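PDB 7AM1: protein SSD1 from Saccharomyces cerevisiae S288C, which binds mRNA, including its untranslated regions, and can repress translation as a non-enzymatic pseudonuclease of the RNase II family. Local coordinates for residues A[717-727]-A[831-840]; A[735-746]-A[749-760]. One frame throughout, in Å; residues are numbered along the deposited sequence.

Overall arrangement
Along the chain, contact 2 is nested inside the loop that contact 1 closes: helix 689-725 leads into strand 732-741, the strands of contact 2 follow, and only much later does helix 834-842 come back to the end of that first helix. The centres of the two contacts are about 23 Å apart. They touch through the other side of helix 689-725, where Ile722 CG1 lies 3.6 Å from Phe753 CE2 and Leu718 CD2 packs on Ile755 CG2. Contact 2 joins three consecutive strands, 755-760, 745-750 and 732-741, of a five-stranded antiparallel sheet within the OB-type C-terminal domain. Helix 689-725 is thus packed between this sheet and the returning helix 834-842.

Contact 1: A[717-727]-A[831-840]; sequences LLCKTINDMGN and LISDPLSKEL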
loop_
_atom_site.group_PDB
_atom_site.type_symbol
_atom_site.label_atom_id
_atom_site.label_comp_id
_atom_site.label_asym_id
_atom_site.label_seq_id
_atom_site.Cartn_x
_atom_site.Cartn_y
_atom_site.Cartn_z
ATOM N N LEU A 717 -11.096 -9.344 -2.481
ATOM C CA LEU A 717 -11.346 -10.194 -3.638
ATOM C C LEU A 717 -10.408 -11.391 -3.672
ATOM O O LEU A 717 -10.800 -12.470 -4.131
ATOM C CB LEU A 717 -11.207 -9.378 -4.918
ATOM C CG LEU A 717 -11.555 -10.072 -6.232
ATOM C CD1 LEU A 717 -12.935 -10.705 -6.167
ATOM C CD2 LEU A 717 -11.461 -9.075 -7.384
ATOM N N LEU A 718 -9.175 -11.224 -3.187
ATOM C CA LEU A 718 -8.234 -12.339 -3.146
ATOM C C LEU A 718 -8.697 -13.416 -2.172
ATOM O O LEU A 718 -8.573 -14.614 -2.456
ATOM C CB LEU A 718 -6.846 -11.834 -2.758
ATOM C CG LEU A 718 -5.781 -12.923 -2.642
ATOM C CD1 LEU A 718 -5.618 -13.661 -3.959
ATOM C CD2 LEU A 718 -4.461 -12.328 -2.188
ATOM N N CYS A 719 -9.220 -13.011 -1.014
ATOM C CA CYS A 719 -9.729 -13.985 -0.056
ATOM C C CYS A 719 -10.897 -14.763 -0.644
ATOM O O CYS A 719 -10.993 -15.983 -0.473
ATOM C CB CYS A 719 -10.147 -13.279 1.232
ATOM S SG CYS A 719 -8.772 -12.734 2.241
ATOM N N LYS A 720 -11.801 -14.070 -1.334
ATOM C CA LYS A 720 -12.899 -14.739 -2.021
ATOM C C LYS A 720 -12.385 -15.720 -3.068
ATOM O O LYS A 720 -12.939 -16.816 -3.231
ATOM C CB LYS A 720 -13.797 -13.683 -2.657
ATOM C CG LYS A 720 -14.969 -14.214 -3.445
ATOM C CD LYS A 720 -15.860 -13.047 -3.852
ATOM C CE LYS A 720 -16.536 -13.272 -5.190
ATOM N NZ LYS A 720 -16.522 -12.024 -6.006
ATOM N N THR A 721 -11.326 -15.338 -3.789
ATOM C CA THR A 721 -10.761 -16.199 -4.823
ATOM C C THR A 721 -10.076 -17.412 -4.205
ATOM O O THR A 721 -10.237 -18.542 -4.684
ATOM C CB THR A 721 -9.773 -15.397 -5.678
ATOM O OG1 THR A 721 -10.451 -14.317 -6.338
ATOM C CG2 THR A 721 -9.133 -16.277 -6.718
ATOM N N ILE A 722 -9.325 -17.198 -3.124
ATOM C CA ILE A 722 -8.671 -18.309 -2.443
ATOM C C ILE A 722 -9.704 -19.325 -1.971
ATOM O O ILE A 722 -9.481 -20.540 -2.044
ATOM C CB ILE A 722 -7.817 -17.779 -1.277
ATOM C CG1 ILE A 722 -6.542 -17.125 -1.812
ATOM C CG2 ILE A 722 -7.490 -18.906 -0.310
ATOM C CD1 ILE A 722 -5.802 -16.273 -0.795
ATOM N N ASN A 723 -10.842 -18.852 -1.465
ATOM C CA ASN A 723 -11.848 -19.775 -0.951
ATOM C C ASN A 723 -12.634 -20.445 -2.071
ATOM O O ASN A 723 -13.113 -21.573 -1.905
ATOM C CB ASN A 723 -12.804 -19.050 -0.008
ATOM C CG ASN A 723 -12.185 -18.779 1.348
ATOM O OD1 ASN A 723 -11.158 -19.358 1.703
ATOM N ND2 ASN A 723 -12.820 -17.911 2.122
ATOM N N ASP A 724 -12.799 -19.760 -3.202
ATOM C CA ASP A 724 -13.460 -20.372 -4.348
ATOM C C ASP A 724 -12.571 -21.430 -4.983
ATOM O O ASP A 724 -13.060 -22.476 -5.421
ATOM C CB ASP A 724 -13.835 -19.283 -5.355
ATOM C CG ASP A 724 -14.498 -19.832 -6.606
ATOM O OD1 ASP A 724 -13.833 -20.569 -7.366
ATOM O OD2 ASP A 724 -15.681 -19.503 -6.842
ATOM N N MET A 725 -11.257 -21.185 -5.020
ATOM C CA MET A 725 -10.329 -22.189 -5.523
ATOM C C MET A 725 -10.332 -23.439 -4.656
ATOM O O MET A 725 -10.093 -24.542 -5.161
ATOM C CB MET A 725 -8.919 -21.600 -5.594
ATOM C CG MET A 725 -8.744 -20.547 -6.684
ATOM S SD MET A 725 -7.191 -19.637 -6.546
ATOM C CE MET A 725 -5.967 -20.892 -6.910
ATOM N N GLY A 726 -10.592 -23.293 -3.357
ATOM C CA GLY A 726 -10.721 -24.445 -2.484
ATOM C C GLY A 726 -12.144 -24.674 -2.016
ATOM O O GLY A 726 -12.371 -25.075 -0.870
ATOM N N ASN A 727 -13.113 -24.447 -2.908
ATOM C CA ASN A 727 -14.521 -24.501 -2.522
ATOM C C ASN A 727 -14.911 -25.854 -1.928
ATOM O O ASN A 727 -15.768 -25.910 -1.039
ATOM C CB ASN A 727 -15.412 -24.158 -3.720
ATOM C CG ASN A 727 -15.116 -25.010 -4.939
ATOM O OD1 ASN A 727 -14.704 -26.164 -4.823
ATOM N ND2 ASN A 727 -15.327 -24.439 -6.123
ATOM N N LEU A 831 -9.134 -24.582 -10.982
ATOM C CA LEU A 831 -9.704 -24.799 -9.657
ATOM C C LEU A 831 -10.850 -23.835 -9.380
ATOM O O LEU A 831 -11.742 -24.144 -8.583
ATOM C CB LEU A 831 -8.635 -24.615 -8.579
ATOM C CG LEU A 831 -7.571 -25.691 -8.386
ATOM C CD1 LEU A 831 -6.367 -25.085 -7.672
ATOM C CD2 LEU A 831 -8.124 -26.867 -7.599
ATOM N N ILE A 832 -10.837 -22.677 -10.034
ATOM C CA ILE A 832 -11.785 -21.605 -9.764
ATOM C C ILE A 832 -13.120 -21.902 -10.427
ATOM O O ILE A 832 -13.178 -22.407 -11.557
ATOM C CB ILE A 832 -11.209 -20.266 -10.257
ATOM C CG1 ILE A 832 -12.086 -19.099 -9.814
ATOM C CG2 ILE A 832 -11.074 -20.273 -11.779
ATOM C CD1 ILE A 832 -11.561 -17.754 -10.279
ATOM N N SER A 833 -14.203 -21.562 -9.731
ATOM C CA SER A 833 -15.535 -21.772 -10.274
ATOM C C SER A 833 -15.743 -20.912 -11.517
ATOM O O SER A 833 -15.056 -19.911 -11.743
ATOM C CB SER A 833 -16.603 -21.437 -9.232
ATOM O OG SER A 833 -16.757 -20.037 -9.088
ATOM N N ASP A 834 -16.728 -21.304 -12.319
ATOM C CA ASP A 834 -17.016 -20.621 -13.572
ATOM C C ASP A 834 -17.626 -19.249 -13.314
ATOM O O ASP A 834 -17.304 -18.290 -14.028
ATOM C CB ASP A 834 -17.950 -21.468 -14.443
ATOM C CG ASP A 834 -17.233 -22.628 -15.115
ATOM O OD1 ASP A 834 -16.125 -22.420 -15.647
ATOM O OD2 ASP A 834 -17.784 -23.749 -15.117
ATOM N N PRO A 835 -18.516 -19.106 -12.325
ATOM C CA PRO A 835 -19.030 -17.758 -12.015
ATOM C C PRO A 835 -17.941 -16.764 -11.644
ATOM O O PRO A 835 -17.935 -15.634 -12.151
ATOM C CB PRO A 835 -19.997 -18.015 -10.850
ATOM C CG PRO A 835 -20.435 -19.432 -11.034
ATOM C CD PRO A 835 -19.239 -20.157 -11.585
ATOM N N LEU A 836 -17.015 -17.148 -10.762
ATOM C CA LEU A 836 -15.947 -16.231 -10.380
ATOM C C LEU A 836 -14.966 -16.025 -11.527
ATOM O O LEU A 836 -14.439 -14.922 -11.712
ATOM C CB LEU A 836 -15.216 -16.748 -9.143
ATOM C CG LEU A 836 -14.160 -15.790 -8.584
ATOM C CD1 LEU A 836 -14.807 -14.495 -8.131
ATOM C CD2 LEU A 836 -13.382 -16.443 -7.449
ATOM N N SER A 837 -14.703 -17.076 -12.306
ATOM C CA SER A 837 -13.815 -16.924 -13.452
ATOM C C SER A 837 -14.362 -15.885 -14.423
ATOM O O SER A 837 -13.604 -15.086 -14.985
ATOM C CB SER A 837 -13.624 -18.270 -14.142
ATOM O OG SER A 837 -12.540 -18.217 -15.047
ATOM N N LYS A 838 -15.683 -15.875 -14.623
ATOM C CA LYS A 838 -16.302 -14.832 -15.434
ATOM C C LYS A 838 -16.131 -13.463 -14.785
ATOM O O LYS A 838 -15.820 -12.478 -15.466
ATOM C CB LYS A 838 -17.783 -15.152 -15.642
ATOM C CG LYS A 838 -18.546 -14.137 -16.487
ATOM C CD LYS A 838 -17.978 -14.034 -17.894
ATOM N N GLU A 839 -16.322 -13.384 -13.467
ATOM C CA GLU A 839 -16.192 -12.109 -12.771
ATOM C C GLU A 839 -14.792 -11.536 -12.944
ATOM O O GLU A 839 -14.626 -10.368 -13.311
ATOM C CB GLU A 839 -16.520 -12.292 -11.288
ATOM C CG GLU A 839 -16.555 -10.999 -10.483
ATOM C CD GLU A 839 -16.886 -11.239 -9.020
ATOM O OE1 GLU A 839 -16.212 -10.654 -8.146
ATOM O OE2 GLU A 839 -17.820 -12.022 -8.741
ATOM N N LEU A 840 -13.766 -12.351 -12.685
ATOM C CA LEU A 840 -12.393 -11.877 -12.809
ATOM C C LEU A 840 -12.076 -11.480 -14.244
ATOM O O LEU A 840 -11.369 -10.494 -14.481
ATOM C CB LEU A 840 -11.427 -12.955 -12.324
ATOM C CG LEU A 840 -11.609 -13.388 -10.867
ATOM C CD1 LEU A 840 -10.517 -14.367 -10.470
ATOM C CD2 LEU A 840 -11.611 -12.185 -9.939
#
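Asp724 holds CG opposite its backbone N, beside the carbonyl carbon (chi1 178°), which carries the carboxylate across to the start of helix 834-842, while Ser833 tucks OG between its own N and carbonyl carbon, where it can meet that carboxylate. The two groups then pair twice. Ser833 N gives a nearly straight bond (176°) to Asp724 OD1 at 2.6 Å, and Ser833 OG donates to Asp724 OD2 at 2.5 Å; each oxygen uses its syn lone pair, so both prongs fix the rotation of the carboxylate. Ser833 OG also accepts a weak bond from Leu836 N, and the negative charge at this helix start would probably interact favourably with the helix dipole. Next to the carboxylate, Leu836 spreads its two methyls: CD2 lies 3.6 Å from Asp724 CB, and CD1 lies equally close to Lys720 CE. Lys720 bends at its far end to bring NZ within 2.6 Å of Glu839 OE1, a salt bridge on the solvent side. Deeper in, Leu717 CD2 and Leu840 CD2 slide past each other 4.0 Å apart, and Met725 CG packs against Ile832 CB. The segment axes come within 10.7 Å at 147°. This is an antiparallel helix pair in which Ser833 is the N-cap of one helix and an aspartate near the C-terminal end of the other holds that cap.

Contact 2: A[735-746]-A[749-760]; sequences MATVLQVYESSF and FIPEFGIEKRVH
Arg758 reaches back across the hairpin to Ser745 and Tyr742. Its CB lies near Phe746 O; CG comes 3.9 Å from Ser745 CB and also sits over one face of the His760 ring. CD passes Ser745 OG at 3.7 Å, a hydroxyl whose main polar partner is Asp154. A bend at chi3 (-62°) then turns the guanidinium toward Tyr742: NE lies beside CE2 of the ring and NH2 is 3.5 Å from Tyr742 OH, the two planes 73° apart. NE is salt-bridged to Asp747 OD1, and Tyr742 OH bonds Asp747 OD2, so one carboxylate positions both groups. With an alanine in place of Arg758, Asp747 OD1 would probably lose its salt-bridge partner, and the side of Tyr742 that the guanidinium packs against would be left uncovered by it. Next to this cluster the strands are joined by Phe746 N to Val759 O at 3.0 Å and Val759 N to Phe746 O at 2.8 Å, and Val759 CB sits over the Phe746 ring, 3.7 Å from its centroid and 20° off the normal. In the other hairpin Thr737 and Phe749 pair through both backbone bonds. Their side chains run alongside each other, with Thr737 CG2 3.4 Å from Phe749 CE1, while Leu739 crosses the same ring. Leu739 and Gln740 form a classic beta bulge facing Asp747. Strand 745-750 thus lies between strands 732-741 and 755-760. Helix 617-629 packs against Thr737, Leu739 and Glu756, the last salt-bridged to its Lys629; Phe746 touches Ile889 of strand 888-896, and Val759 touches Val906 of strand 903-908.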
loop_
_atom_site.group_PDB
_atom_site.type_symbol
_atom_site.label_atom_id
_atom_site.label_comp_id
_atom_site.label_asym_id
_atom_site.label_seq_id
_atom_site.Cartn_x
_atom_site.Cartn_y
_atom_site.Cartn_z
ATOM N N MET A 735 3.264 -24.567 -2.439
ATOM C CA MET A 735 4.626 -24.358 -1.978
ATOM C C MET A 735 4.820 -22.877 -1.684
ATOM O O MET A 735 4.331 -22.015 -2.417
ATOM C CB MET A 735 5.631 -24.838 -3.026
ATOM C CG MET A 735 5.537 -26.323 -3.340
ATOM S SD MET A 735 5.746 -27.353 -1.873
ATOM C CE MET A 735 7.395 -26.868 -1.367
ATOM N N ALA A 736 5.493 -22.589 -0.576
ATOM C CA ALA A 736 5.819 -21.227 -0.182
ATOM C C ALA A 736 7.286 -21.180 0.221
ATOM O O ALA A 736 7.929 -22.213 0.424
ATOM C CB ALA A 736 4.923 -20.747 0.970
ATOM N N THR A 737 7.808 -19.967 0.363
ATOM C CA THR A 737 9.188 -19.746 0.773
ATOM C C THR A 737 9.207 -19.152 2.174
ATOM O O THR A 737 8.430 -18.240 2.480
ATOM C CB THR A 737 9.915 -18.817 -0.204
ATOM O OG1 THR A 737 9.967 -19.428 -1.500
ATOM C CG2 THR A 737 11.329 -18.510 0.282
ATOM N N VAL A 738 10.083 -19.684 3.021
ATOM C CA VAL A 738 10.261 -19.176 4.377
ATOM C C VAL A 738 11.084 -17.897 4.318
ATOM O O VAL A 738 12.176 -17.876 3.740
ATOM C CB VAL A 738 10.943 -20.229 5.266
ATOM C CG1 VAL A 738 11.181 -19.675 6.664
ATOM C CG2 VAL A 738 10.110 -21.503 5.311
ATOM N N LEU A 739 10.566 -16.830 4.924
ATOM C CA LEU A 739 11.226 -15.529 4.911
ATOM C C LEU A 739 11.920 -15.205 6.226
ATOM O O LEU A 739 13.023 -14.647 6.215
ATOM C CB LEU A 739 10.204 -14.438 4.579
ATOM C CG LEU A 739 10.743 -13.047 4.246
ATOM C CD1 LEU A 739 11.769 -13.111 3.131
ATOM C CD2 LEU A 739 9.594 -12.125 3.853
ATOM N N GLN A 740 11.302 -15.550 7.356
ATOM C CA GLN A 740 11.877 -15.322 8.673
ATOM C C GLN A 740 11.477 -16.470 9.591
ATOM O O GLN A 740 10.362 -16.990 9.500
ATOM C CB GLN A 740 11.410 -13.990 9.278
ATOM C CG GLN A 740 12.060 -12.738 8.681
ATOM C CD GLN A 740 13.536 -12.625 9.018
ATOM O OE1 GLN A 740 13.910 -12.197 10.111
ATOM N NE2 GLN A 740 14.382 -13.018 8.081
ATOM N N VAL A 741 12.383 -16.840 10.489
ATOM C CA VAL A 741 12.136 -17.886 11.472
ATOM C C VAL A 741 12.192 -17.268 12.861
ATOM O O VAL A 741 13.049 -16.425 13.146
ATOM C CB VAL A 741 13.153 -19.038 11.342
ATOM C CG1 VAL A 741 12.959 -20.048 12.456
ATOM C CG2 VAL A 741 13.002 -19.720 9.993
ATOM N N TYR A 742 11.265 -17.682 13.717
ATOM C CA TYR A 742 11.193 -17.210 15.089
ATOM C C TYR A 742 11.145 -18.414 16.023
ATOM O O TYR A 742 11.155 -19.569 15.589
ATOM C CB TYR A 742 9.975 -16.301 15.298
ATOM C CG TYR A 742 9.824 -15.218 14.250
ATOM C CD1 TYR A 742 10.645 -14.098 14.256
ATOM C CD2 TYR A 742 8.864 -15.320 13.252
ATOM C CE1 TYR A 742 10.508 -13.101 13.296
ATOM C CE2 TYR A 742 8.719 -14.336 12.291
ATOM C CZ TYR A 742 9.542 -13.226 12.317
ATOM O OH TYR A 742 9.398 -12.247 11.357
ATOM N N GLU A 743 11.083 -18.128 17.325
ATOM C CA GLU A 743 11.149 -19.179 18.334
ATOM C C GLU A 743 9.948 -20.120 18.278
ATOM O O GLU A 743 10.087 -21.316 18.566
ATOM C CB GLU A 743 11.275 -18.541 19.720
ATOM C CG GLU A 743 10.162 -17.568 20.065
ATOM C CD GLU A 743 10.188 -17.156 21.521
ATOM O OE1 GLU A 743 11.170 -17.498 22.218
ATOM O OE2 GLU A 743 9.226 -16.493 21.966
ATOM N N SER A 744 8.763 -19.616 17.925
ATOM C CA SER A 744 7.576 -20.467 17.918
ATOM C C SER A 744 6.689 -20.178 16.711
ATOM O O SER A 744 5.493 -20.490 16.738
ATOM C CB SER A 744 6.815 -20.296 19.246
ATOM O OG SER A 744 5.625 -21.064 19.292
ATOM N N SER A 745 7.253 -19.625 15.642
ATOM C CA SER A 745 6.498 -19.269 14.448
ATOM C C SER A 745 7.506 -18.962 13.352
ATOM O O SER A 745 8.714 -18.907 13.592
ATOM C CB SER A 745 5.575 -18.074 14.693
ATOM O OG SER A 745 6.313 -16.926 15.081
ATOM N N PHE A 746 6.996 -18.780 12.140
ATOM C CA PHE A 746 7.846 -18.358 11.038
ATOM C C PHE A 746 6.969 -17.742 9.961
ATOM O O PHE A 746 5.790 -18.081 9.831
ATOM C CB PHE A 746 8.681 -19.518 10.474
ATOM C CG PHE A 746 7.871 -20.699 9.984
ATOM C CD1 PHE A 746 7.425 -21.672 10.870
ATOM C CD2 PHE A 746 7.587 -20.851 8.635
ATOM C CE1 PHE A 746 6.697 -22.768 10.422
ATOM C CE2 PHE A 746 6.855 -21.947 8.178
ATOM C CZ PHE A 746 6.410 -22.906 9.078
ATOM N N PHE A 749 6.138 -16.378 2.452
ATOM C CA PHE A 749 5.517 -15.557 1.427
ATOM C C PHE A 749 5.268 -16.420 0.202
ATOM O O PHE A 749 5.940 -17.431 -0.028
ATOM C CB PHE A 749 6.353 -14.308 1.089
ATOM C CG PHE A 749 7.665 -14.600 0.441
ATOM C CD1 PHE A 749 8.714 -15.119 1.177
ATOM C CD2 PHE A 749 7.859 -14.322 -0.899
ATOM C CE1 PHE A 749 9.932 -15.381 0.584
ATOM C CE2 PHE A 749 9.072 -14.581 -1.502
ATOM C CZ PHE A 749 10.114 -15.111 -0.758
ATOM N N ILE A 750 4.252 -16.026 -0.551
ATOM C CA ILE A 750 3.772 -16.799 -1.689
ATOM C C ILE A 750 3.737 -15.823 -2.857
ATOM O O ILE A 750 2.760 -15.076 -3.003
ATOM C CB ILE A 750 2.398 -17.415 -1.387
ATOM C CG1 ILE A 750 2.413 -18.070 0.003
ATOM C CG2 ILE A 750 2.033 -18.445 -2.449
ATOM C CD1 ILE A 750 1.053 -18.522 0.504
ATOM N N PRO A 751 4.787 -15.758 -3.683
ATOM C CA PRO A 751 4.812 -14.733 -4.740
ATOM C C PRO A 751 3.647 -14.833 -5.703
ATOM O O PRO A 751 3.248 -13.816 -6.287
ATOM C CB PRO A 751 6.154 -14.984 -5.444
ATOM C CG PRO A 751 6.994 -15.685 -4.435
ATOM C CD PRO A 751 6.044 -16.525 -3.624
ATOM N N GLU A 752 3.089 -16.031 -5.891
ATOM C CA GLU A 752 1.978 -16.195 -6.817
ATOM C C GLU A 752 0.722 -15.489 -6.338
ATOM O O GLU A 752 -0.155 -15.185 -7.153
ATOM C CB GLU A 752 1.689 -17.679 -7.035
ATOM C CG GLU A 752 2.784 -18.414 -7.791
ATOM C CD GLU A 752 3.966 -18.784 -6.915
ATOM O OE1 GLU A 752 3.876 -18.628 -5.677
ATOM O OE2 GLU A 752 4.990 -19.228 -7.476
ATOM N N PHE A 753 0.610 -15.238 -5.035
ATOM C CA PHE A 753 -0.521 -14.519 -4.473
ATOM C C PHE A 753 -0.155 -13.120 -3.996
ATOM O O PHE A 753 -1.058 -12.311 -3.753
ATOM C CB PHE A 753 -1.116 -15.312 -3.300
ATOM C CG PHE A 753 -1.817 -16.576 -3.712
ATOM C CD1 PHE A 753 -1.095 -17.674 -4.147
ATOM C CD2 PHE A 753 -3.198 -16.664 -3.678
ATOM C CE1 PHE A 753 -1.738 -18.841 -4.525
ATOM C CE2 PHE A 753 -3.846 -17.830 -4.061
ATOM C CZ PHE A 753 -3.116 -18.914 -4.484
ATOM N N GLY A 754 1.131 -12.812 -3.863
ATOM C CA GLY A 754 1.544 -11.536 -3.305
ATOM C C GLY A 754 1.144 -11.354 -1.859
ATOM O O GLY A 754 0.690 -10.268 -1.474
ATOM N N ILE A 755 1.296 -12.398 -1.041
ATOM C CA ILE A 755 0.979 -12.317 0.376
ATOM C C ILE A 755 2.137 -12.864 1.196
ATOM O O ILE A 755 2.952 -13.665 0.730
ATOM C CB ILE A 755 -0.328 -13.063 0.741
ATOM C CG1 ILE A 755 -0.219 -14.554 0.401
ATOM C CG2 ILE A 755 -1.517 -12.402 0.053
ATOM C CD1 ILE A 755 -1.447 -15.369 0.803
ATOM N N GLU A 756 2.194 -12.398 2.437
ATOM C CA GLU A 756 3.169 -12.822 3.429
ATOM C C GLU A 756 2.392 -13.074 4.712
ATOM O O GLU A 756 1.643 -12.200 5.159
ATOM C CB GLU A 756 4.247 -11.753 3.639
ATOM C CG GLU A 756 5.248 -12.076 4.739
ATOM C CD GLU A 756 5.964 -10.847 5.276
ATOM O OE1 GLU A 756 5.445 -9.718 5.127
ATOM O OE2 GLU A 756 7.062 -11.016 5.848
ATOM N N LYS A 757 2.539 -14.268 5.280
ATOM C CA LYS A 757 1.756 -14.668 6.441
ATOM C C LYS A 757 2.627 -15.487 7.384
ATOM O O LYS A 757 3.730 -15.913 7.035
ATOM C CB LYS A 757 0.511 -15.461 6.027
ATOM C CG LYS A 757 -0.506 -14.640 5.254
ATOM C CD LYS A 757 -1.312 -13.744 6.177
ATOM C CE LYS A 757 -1.848 -12.514 5.451
ATOM N NZ LYS A 757 -0.934 -11.343 5.603
ATOM N N ARG A 758 2.107 -15.723 8.585
ATOM C CA ARG A 758 2.876 -16.320 9.667
ATOM C C ARG A 758 2.269 -17.646 10.103
ATOM O O ARG A 758 1.080 -17.714 10.434
ATOM C CB ARG A 758 2.945 -15.359 10.856
ATOM C CG ARG A 758 3.653 -15.916 12.080
ATOM C CD ARG A 758 4.015 -14.800 13.044
ATOM N NE ARG A 758 4.934 -13.856 12.411
ATOM C CZ ARG A 758 5.143 -12.611 12.820
ATOM N NH1 ARG A 758 4.498 -12.132 13.877
ATOM N NH2 ARG A 758 6.003 -11.844 12.168
ATOM N N VAL A 759 3.097 -18.687 10.114
ATOM C CA VAL A 759 2.729 -19.982 10.672
ATOM C C VAL A 759 3.017 -19.958 12.167
ATOM O O VAL A 759 4.135 -19.637 12.589
ATOM C CB VAL A 759 3.499 -21.120 9.983
ATOM C CG1 VAL A 759 3.165 -22.459 10.639
ATOM C CG2 VAL A 759 3.189 -21.151 8.487
ATOM N N HIS A 760 2.005 -20.275 12.970
ATOM C CA HIS A 760 2.124 -20.276 14.422
ATOM C C HIS A 760 2.213 -21.704 14.947
ATOM O O HIS A 760 1.380 -22.550 14.604
ATOM C CB HIS A 760 0.935 -19.555 15.055
ATOM C CG HIS A 760 0.869 -18.104 14.709
ATOM N ND1 HIS A 760 1.578 -17.144 15.399
ATOM C CD2 HIS A 760 0.205 -17.451 13.727
ATOM C CE1 HIS A 760 1.339 -15.959 14.866
ATOM N NE2 HIS A 760 0.511 -16.117 13.851
HETATM O O HOH W 1 5.279 -19.830 -3.849
#